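Local structure of prepilin-like protein (Thermus thermophilus, 6QVF) at residues B[20-23]-B[24-28]. The protein is a type IV pilin-like protein of natural competence that probably serves as a DNA receptor at the tip of a pilus. Sequence-based numbering, arbitrary orientation.
Sequences QVLE and RRSAE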
ATOM      1  N   GLN B  20      -9.402   5.628   8.490  1.00 18.08           N
ATOM      2  CA  GLN B  20      -9.773   5.364   9.888  1.00 19.07           C
ATOM      3  C   GLN B  20      -9.473   3.891  10.223  1.00 16.03           C
ATOM      4  O   GLN B  20      -8.888   3.547  11.258  1.00 18.26           O
ATOM      5  CB  GLN B  20     -11.262   5.682  10.063  1.00 25.07           C
ATOM      6  CG  GLN B  20     -11.754   5.527  11.477  1.00 33.53           C
ATOM      7  CD  GLN B  20     -13.243   5.751  11.617  1.00 32.22           C
ATOM      8  OE1 GLN B  20     -13.915   4.927  12.208  1.00 43.81           O
ATOM      9  NE2 GLN B  20     -13.758   6.862  11.087  1.00 38.12           N
ATOM     10  N   VAL B  21      -9.879   2.998   9.336  1.00 16.08           N
ATOM     11  CA  VAL B  21      -9.680   1.565   9.539  1.00 16.29           C
ATOM     12  C   VAL B  21      -8.192   1.209   9.428  1.00 15.31           C
ATOM     13  O   VAL B  21      -7.653   0.452  10.235  1.00 16.36           O
ATOM     14  CB  VAL B  21     -10.526   0.754   8.541  1.00 17.72           C
ATOM     15  CG1 VAL B  21     -10.236  -0.736   8.658  1.00 18.89           C
ATOM     16  CG2 VAL B  21     -12.007   1.064   8.739  1.00 17.81           C
ATOM     17  N   LEU B  22      -7.488   1.766   8.443  1.00 14.84           N
ATOM     18  CA  LEU B  22      -6.071   1.525   8.303  1.00 16.47           C
ATOM     19  C   LEU B  22      -5.313   1.960   9.556  1.00 16.03           C
ATOM     20  O   LEU B  22      -4.430   1.221  10.033  1.00 16.61           O
ATOM     21  CB  LEU B  22      -5.531   2.272   7.081  1.00 15.26           C
ATOM     22  CG  LEU B  22      -4.050   2.049   6.793  1.00 15.90           C
ATOM     23  CD1 LEU B  22      -3.805   0.616   6.398  1.00 17.69           C
ATOM     24  CD2 LEU B  22      -3.549   2.995   5.709  1.00 17.73           C
ATOM     25  N   GLU B  23      -5.699   3.103  10.138  1.00 15.45           N
ATOM     26  CA  GLU B  23      -5.024   3.621  11.358  1.00 18.63           C
ATOM     27  C   GLU B  23      -5.287   2.655  12.517  1.00 17.69           C
ATOM     28  O   GLU B  23      -4.355   2.310  13.289  1.00 18.17           O
ATOM     29  CB  GLU B  23      -5.567   5.015  11.698  1.00 19.79           C
ATOM     30  CG  GLU B  23      -5.016   6.136  10.839  1.00 29.70           C
ATOM     31  CD  GLU B  23      -5.627   7.519  11.024  1.00 37.17           C
ATOM     32  OE1 GLU B  23      -6.793   7.640  11.526  1.00 36.23           O
ATOM     33  OE2 GLU B  23      -4.908   8.479  10.674  1.00 42.34           O
ATOM     34  N   ARG B  24      -6.524   2.202  12.664  1.00 16.10           N
ATOM     35  CA  ARG B  24      -6.865   1.380  13.830  1.00 18.71           C
ATOM     36  C   ARG B  24      -6.176   0.017  13.725  1.00 18.79           C
ATOM     37  O   ARG B  24      -5.600  -0.466  14.715  1.00 17.52           O
ATOM     38  CB  ARG B  24      -8.364   1.214  13.993  1.00 23.67           C
ATOM     39  CG  ARG B  24      -8.966   2.376  14.776  1.00 30.42           C
ATOM     40  CD  ARG B  24     -10.346   2.090  15.317  1.00 37.14           C
ATOM     41  NE  ARG B  24     -11.265   1.781  14.233  1.00 36.93           N
ATOM     42  CZ  ARG B  24     -11.889   2.694  13.525  1.00 34.25           C
ATOM     43  NH1 ARG B  24     -11.768   3.976  13.855  1.00 42.72           N
ATOM     44  NH2 ARG B  24     -12.591   2.315  12.474  1.00 35.37           N
ATOM     45  N   ARG B  25      -6.176  -0.586  12.528  1.00 16.50           N
ATOM     46  CA  ARG B  25      -5.561  -1.900  12.390  1.00 16.76           C
ATOM     47  C   ARG B  25      -4.029  -1.816  12.448  1.00 17.24           C
ATOM     48  O   ARG B  25      -3.375  -2.688  13.039  1.00 16.01           O
ATOM     49  CB  ARG B  25      -6.063  -2.587  11.115  1.00 16.86           C
ATOM     50  CG  ARG B  25      -7.567  -2.786  11.148  1.00 19.35           C
ATOM     51  CD  ARG B  25      -8.047  -3.682  12.276  1.00 20.82           C
ATOM     52  NE  ARG B  25      -9.486  -3.715  12.456  1.00 27.32           N
ATOM     53  CZ  ARG B  25     -10.120  -4.438  13.391  1.00 30.93           C
ATOM     54  NH1 ARG B  25      -9.446  -5.191  14.263  1.00 28.59           N
ATOM     55  NH2 ARG B  25     -11.451  -4.427  13.413  1.00 29.24           N
ATOM     56  N   SER B  26      -3.421  -0.747  11.917  1.00 15.39           N
ATOM     57  CA  SER B  26      -1.954  -0.579  12.003  1.00 15.34           C
ATOM     58  C   SER B  26      -1.530  -0.363  13.454  1.00 15.79           C
ATOM     59  O   SER B  26      -0.504  -0.866  13.879  1.00 16.84           O
ATOM     60  CB  SER B  26      -1.471   0.599  11.161  1.00 16.39           C
ATOM     61  OG  SER B  26      -1.766   0.368   9.798  1.00 17.19           O
ATOM     62  N   ALA B  27      -2.336   0.381  14.216  1.00 15.78           N
ATOM     63  CA  ALA B  27      -2.022   0.593  15.641  1.00 16.20           C
ATOM     64  C   ALA B  27      -2.021  -0.730  16.411  1.00 15.88           C
ATOM     65  O   ALA B  27      -1.229  -0.916  17.331  1.00 18.69           O
ATOM     66  CB  ALA B  27      -2.979   1.580  16.269  1.00 19.67           C
ATOM     67  N   GLU B  28      -2.899  -1.646  16.063  1.00 16.25           N
ATOM     68  CA  GLU B  28      -2.935  -2.978  16.674  1.00 17.60           C
ATOM     69  C   GLU B  28      -1.630  -3.731  16.426  1.00 17.53           C
ATOM     70  O   GLU B  28      -1.093  -4.348  17.312  1.00 17.88           O
ATOM     71  CB  GLU B  28      -4.101  -3.780  16.136  1.00 20.99           C
ATOM     72  CG  GLU B  28      -5.409  -3.112  16.514  1.00 28.12           C
ATOM     73  CD  GLU B  28      -6.337  -3.992  17.283  1.00 43.11           C
ATOM     74  OE1 GLU B  28      -5.994  -4.254  18.460  1.00 55.30           O
ATOM     75  OE2 GLU B  28      -7.371  -4.428  16.698  1.00 53.42           O
TER
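Gln-20 and Arg-24, one turn apart on helix 2-30, illustrate how an i to i+4 pair can fold a long side chain back along an alpha-helix, here the long N-terminal helix of a type IV pilin that packs on the four-stranded antiparallel sheet. The two side chains lie alongside each other and point the same way, with amide and guanidinium planes turned 70° apart. Gln-20 runs out extended, while Arg-24 is bent at its third torsion, which turns its guanidinium back toward the amide. There Arg-24 NH2 donates to Gln-20 OE1 at 2.9 Å, the oxygen lying near the guanidinium plane, although the N-H points to it at a bent 137°. Gln-20 O sits 3.8 Å above the centre of one guanidinium face, and the same oxygen accepts the backbone bond from Arg-24 N. A leucine at Gln-20 would probably leave the guanidinium without its amide acceptor and freer to swing, although Arg-24 NH2 also forms a salt bridge with Glu-95. Arg-25, whose guanidinium forms a salt bridge with Glu-95 and a cation-pi contact with Trp-104, lies obliquely across Val-21, its CG 4.2 Å from Val-21 CG1; its NH1 also pairs with Glu-28 OE2 at 3.3 Å. On the buried side, Leu-22 and Ser-26 both rest against Val-120 and Arg-136 of the sheet. The Ser-26 hydroxyl is satisfied within the helix: OG lies beside the backbone N, anti to the carbonyl carbon (chi1 -62°), which brings it to Leu-22 O, 2.8 Å away. That carbonyl oxygen is gripped twice, by Ser-26 OG and, at 2.9 Å, by Ser-26 N, the two donors arriving from opposite faces of the carbonyl plane.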